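Local coordinates for protein aspartate-semialdehyde dehydrogenase (Vibrio cholerae, PDB 2R00) that catalyses the NADPH-dependent reductive dephosphorylation of aspartyl-4-phosphate to aspartate semialdehyde, an early step toward lysine, methionine and threonine, at residues A127-A139 with V311-A324. Numbering follows the deposited sequence.
Sequences ANPNCSTIQMLVA and VVADNVRKGAATNA
Asn128 and Asn323 meet where the last strand of the Rossmann-type nucleotide-binding domain runs into the helix that carries the catalytic cysteine, an example of an active site assembled at a domain junction. Their side chains slide past each other in opposite directions, amide planes 42° apart, and Asn323 ND2 donates to Val108 O, outside the two segments. Pro129 lies across Asn323, its CD 3.6 Å from Asn323 ND2. Asn130 then caps the helix: its OD1 receives Ser132 N in the carbonyl plane, on a lone pair. Cys131, which forms the acyl-thioester intermediate, follows at the first turn. With SG anti to the backbone N (chi1 -165°), the sulfur lies against helix 316-324, SG 3.5 Å from Val316 O, while Cys131 CB packs on Val316 CG1. One turn on, Ile134 reaches Asn323 from the opposite direction, CD1 3.7 Å from Asn323 CB. Gln135, extended beyond CG, passes alongside strand 311-313, and its OE1 accepts a hydrogen bond from His244 ND1, which probably helps orient this predicted proton acceptor. That same OE1 sits 3.3 Å from Ala313 CB. The contact ends where Ala139 CB meets Val311 CG2 at 3.8 Å.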
loop_
_atom_site.group_PDB
_atom_site.type_symbol
_atom_site.label_atom_id
_atom_site.label_comp_id
_atom_site.label_asym_id
_atom_site.label_seq_id
_atom_site.Cartn_x
_atom_site.Cartn_y
_atom_site.Cartn_z
ATOM N N ALA A 127 25.812 -9.723 -9.272
ATOM C CA ALA A 127 25.160 -8.822 -8.311
ATOM C C ALA A 127 23.874 -9.450 -7.795
ATOM O O ALA A 127 23.098 -9.999 -8.581
ATOM C CB ALA A 127 24.872 -7.488 -8.973
ATOM N N ASN A 128 23.671 -9.380 -6.476
ATOM C CA ASN A 128 22.455 -9.850 -5.810
ATOM C C ASN A 128 21.511 -8.656 -5.788
ATOM O O ASN A 128 21.931 -7.577 -5.373
ATOM C CB ASN A 128 22.792 -10.277 -4.364
ATOM C CG ASN A 128 21.779 -11.263 -3.752
ATOM O OD1 ASN A 128 21.318 -11.082 -2.611
ATOM N ND2 ASN A 128 21.477 -12.325 -4.475
ATOM N N PRO A 129 20.257 -8.817 -6.268
ATOM C CA PRO A 129 19.352 -7.669 -6.260
ATOM C C PRO A 129 18.801 -7.309 -4.878
ATOM O O PRO A 129 19.009 -8.034 -3.899
ATOM C CB PRO A 129 18.198 -8.098 -7.199
ATOM C CG PRO A 129 18.656 -9.352 -7.875
ATOM C CD PRO A 129 19.614 -9.993 -6.874
ATOM N N ASN A 130 18.103 -6.180 -4.835
ATOM C CA ASN A 130 17.388 -5.726 -3.664
ATOM C C ASN A 130 16.292 -6.735 -3.320
ATOM O O ASN A 130 15.630 -7.247 -4.226
ATOM C CB ASN A 130 16.787 -4.355 -3.989
ATOM C CG ASN A 130 16.366 -3.595 -2.760
ATOM O OD1 ASN A 130 15.407 -3.963 -2.094
ATOM N ND2 ASN A 130 17.087 -2.521 -2.449
ATOM N N CYS A 131 16.093 -7.025 -2.030
ATOM C CA CYS A 131 15.043 -7.986 -1.607
ATOM C C CYS A 131 13.662 -7.608 -2.140
ATOM O O CYS A 131 12.896 -8.485 -2.521
ATOM C CB CYS A 131 14.999 -8.197 -0.083
ATOM S SG CYS A 131 14.025 -9.692 0.481
ATOM N N SER A 132 13.367 -6.306 -2.188
ATOM C CA SER A 132 12.145 -5.808 -2.820
ATOM C C SER A 132 11.982 -6.301 -4.260
ATOM O O SER A 132 10.898 -6.732 -4.657
ATOM C CB SER A 132 12.139 -4.283 -2.836
ATOM O OG SER A 132 11.610 -3.759 -1.637
ATOM N N THR A 133 13.060 -6.211 -5.036
ATOM C CA THR A 133 13.062 -6.626 -6.441
ATOM C C THR A 133 13.015 -8.151 -6.563
ATOM O O THR A 133 12.307 -8.682 -7.413
ATOM C CB THR A 133 14.312 -6.107 -7.181
ATOM O OG1 THR A 133 14.460 -4.705 -6.940
ATOM C CG2 THR A 133 14.194 -6.363 -8.681
ATOM N N ILE A 134 13.779 -8.843 -5.722
ATOM C CA ILE A 134 13.718 -10.309 -5.649
ATOM C C ILE A 134 12.273 -10.787 -5.413
ATOM O O ILE A 134 11.731 -11.554 -6.213
ATOM C CB ILE A 134 14.652 -10.867 -4.551
ATOM C CG1 ILE A 134 16.115 -10.518 -4.857
ATOM C CG2 ILE A 134 14.469 -12.403 -4.410
ATOM C CD1 ILE A 134 17.080 -10.799 -3.697
ATOM N N GLN A 135 11.659 -10.304 -4.338
ATOM C CA GLN A 135 10.277 -10.650 -3.963
ATOM C C GLN A 135 9.322 -10.506 -5.146
ATOM O O GLN A 135 8.583 -11.437 -5.479
ATOM C CB GLN A 135 9.779 -9.685 -2.886
ATOM C CG GLN A 135 9.952 -10.080 -1.433
ATOM C CD GLN A 135 9.558 -8.941 -0.491
ATOM O OE1 GLN A 135 10.414 -8.398 0.215
ATOM N NE2 GLN A 135 8.268 -8.550 -0.494
ATOM N N MET A 136 9.338 -9.324 -5.767
ATOM C CA MET A 136 8.400 -8.990 -6.834
ATOM C C MET A 136 8.618 -9.851 -8.079
ATOM O O MET A 136 7.658 -10.331 -8.694
ATOM C CB MET A 136 8.491 -7.493 -7.190
ATOM C CG MET A 136 7.493 -7.053 -8.269
ATOM S SD MET A 136 7.525 -5.294 -8.670
ATOM C CE MET A 136 9.073 -5.127 -9.550
ATOM N N LEU A 137 9.881 -10.028 -8.450
ATOM C CA LEU A 137 10.237 -10.748 -9.669
ATOM C C LEU A 137 9.925 -12.245 -9.607
ATOM O O LEU A 137 9.522 -12.847 -10.610
ATOM C CB LEU A 137 11.710 -10.514 -10.004
ATOM C CG LEU A 137 11.896 -9.343 -10.974
ATOM C CD1 LEU A 137 13.178 -8.655 -10.750
ATOM C CD2 LEU A 137 11.828 -9.828 -12.409
ATOM N N VAL A 138 10.122 -12.843 -8.439
ATOM C CA VAL A 138 9.701 -14.223 -8.216
ATOM C C VAL A 138 8.188 -14.353 -8.447
ATOM O O VAL A 138 7.738 -15.215 -9.206
ATOM C CB VAL A 138 10.137 -14.731 -6.830
ATOM C CG1 VAL A 138 9.438 -16.036 -6.484
ATOM C CG2 VAL A 138 11.660 -14.950 -6.813
ATOM N N ALA A 139 7.413 -13.478 -7.812
ATOM C CA ALA A 139 5.954 -13.487 -7.939
ATOM C C ALA A 139 5.432 -13.206 -9.347
ATOM O O ALA A 139 4.434 -13.786 -9.752
ATOM C CB ALA A 139 5.319 -12.516 -6.927
ATOM N N VAL A 311 2.755 -9.080 -1.915
ATOM C CA VAL A 311 3.892 -9.968 -1.746
ATOM C C VAL A 311 4.579 -9.562 -0.459
ATOM O O VAL A 311 4.837 -8.375 -0.236
ATOM C CB VAL A 311 4.885 -9.843 -2.941
ATOM C CG1 VAL A 311 6.010 -10.853 -2.818
ATOM C CG2 VAL A 311 4.170 -10.014 -4.251
ATOM N N VAL A 312 4.847 -10.539 0.402
ATOM C CA VAL A 312 5.438 -10.280 1.707
ATOM C C VAL A 312 6.708 -11.120 1.912
ATOM O O VAL A 312 6.794 -12.263 1.459
ATOM C CB VAL A 312 4.400 -10.506 2.861
ATOM C CG1 VAL A 312 5.065 -10.479 4.226
ATOM C CG2 VAL A 312 3.295 -9.440 2.814
ATOM N N ALA A 313 7.696 -10.514 2.562
ATOM C CA ALA A 313 8.834 -11.231 3.140
ATOM C C ALA A 313 8.847 -10.930 4.625
ATOM O O ALA A 313 8.916 -9.753 5.028
ATOM C CB ALA A 313 10.139 -10.779 2.517
ATOM N N ASP A 314 8.756 -11.984 5.441
ATOM C CA ASP A 314 8.846 -11.836 6.889
ATOM C C ASP A 314 10.298 -11.579 7.288
ATOM O O ASP A 314 10.603 -10.552 7.901
ATOM C CB ASP A 314 8.290 -13.068 7.619
ATOM C CG ASP A 314 8.249 -12.881 9.129
ATOM O OD1 ASP A 314 7.907 -11.766 9.599
ATOM O OD2 ASP A 314 8.563 -13.854 9.849
ATOM N N ASN A 315 11.194 -12.494 6.922
ATOM C CA ASN A 315 12.618 -12.289 7.175
ATOM C C ASN A 315 13.336 -11.796 5.925
ATOM O O ASN A 315 13.723 -12.586 5.055
ATOM C CB ASN A 315 13.289 -13.542 7.754
ATOM C CG ASN A 315 14.638 -13.240 8.386
ATOM O OD1 ASN A 315 14.934 -13.692 9.493
ATOM N ND2 ASN A 315 15.463 -12.459 7.688
ATOM N N VAL A 316 13.514 -10.480 5.863
ATOM C CA VAL A 316 14.104 -9.811 4.704
ATOM C C VAL A 316 15.545 -10.249 4.447
ATOM O O VAL A 316 15.940 -10.445 3.299
ATOM C CB VAL A 316 14.014 -8.264 4.834
ATOM C CG1 VAL A 316 14.584 -7.591 3.605
ATOM C CG2 VAL A 316 12.569 -7.827 5.027
ATOM N N ARG A 317 16.314 -10.405 5.520
ATOM C CA ARG A 317 17.708 -10.830 5.429
ATOM C C ARG A 317 17.854 -12.238 4.847
ATOM O O ARG A 317 18.752 -12.485 4.038
ATOM C CB ARG A 317 18.393 -10.728 6.798
ATOM C CG ARG A 317 18.336 -9.326 7.399
ATOM C CD ARG A 317 19.021 -9.257 8.760
ATOM N NE ARG A 317 18.704 -8.017 9.477
ATOM C CZ ARG A 317 19.315 -6.843 9.294
ATOM N NH1 ARG A 317 20.305 -6.712 8.413
ATOM N NH2 ARG A 317 18.934 -5.785 10.003
ATOM N N LYS A 318 16.959 -13.144 5.247
ATOM C CA LYS A 318 16.992 -14.539 4.801
ATOM C C LYS A 318 16.643 -14.672 3.320
ATOM O O LYS A 318 17.165 -15.560 2.630
ATOM C CB LYS A 318 16.081 -15.422 5.673
ATOM C CG LYS A 318 16.427 -16.911 5.607
ATOM C CD LYS A 318 16.088 -17.652 6.900
ATOM C CE LYS A 318 16.785 -19.010 6.946
ATOM N NZ LYS A 318 16.386 -19.811 8.132
ATOM N N GLY A 319 15.780 -13.780 2.834
ATOM C CA GLY A 319 15.456 -13.715 1.410
ATOM C C GLY A 319 16.673 -13.325 0.582
ATOM O O GLY A 319 17.002 -13.985 -0.406
ATOM N N ALA A 320 17.340 -12.253 0.999
ATOM C CA ALA A 320 18.575 -11.780 0.363
ATOM C C ALA A 320 19.678 -12.842 0.395
ATOM O O ALA A 320 20.320 -13.121 -0.623
ATOM C CB ALA A 320 19.049 -10.519 1.043
ATOM N N ALA A 321 19.879 -13.441 1.567
ATOM C CA ALA A 321 20.935 -14.425 1.770
ATOM C C ALA A 321 20.692 -15.669 0.926
ATOM O O ALA A 321 21.605 -16.176 0.281
ATOM C CB ALA A 321 21.048 -14.777 3.235
ATOM N N THR A 322 19.442 -16.135 0.917
ATOM C CA THR A 322 19.040 -17.300 0.139
ATOM C C THR A 322 19.203 -17.087 -1.364
ATOM O O THR A 322 19.659 -17.994 -2.070
ATOM C CB THR A 322 17.586 -17.690 0.468
ATOM O OG1 THR A 322 17.497 -18.004 1.866
ATOM C CG2 THR A 322 17.122 -18.888 -0.362
ATOM N N ASN A 323 18.835 -15.903 -1.863
ATOM C CA ASN A 323 19.006 -15.624 -3.290
ATOM C C ASN A 323 20.474 -15.771 -3.700
ATOM O O ASN A 323 20.790 -16.398 -4.723
ATOM C CB ASN A 323 18.484 -14.225 -3.649
ATOM C CG ASN A 323 18.248 -14.062 -5.135
ATOM O OD1 ASN A 323 17.243 -14.540 -5.669
ATOM N ND2 ASN A 323 19.173 -13.386 -5.818
ATOM N N ALA A 324 21.351 -15.200 -2.874
ATOM C CA ALA A 324 22.806 -15.251 -3.032
ATOM C C ALA A 324 23.345 -16.675 -3.052
ATOM O O ALA A 324 24.185 -17.010 -3.887
ATOM C CB ALA A 324 23.475 -14.460 -1.907
#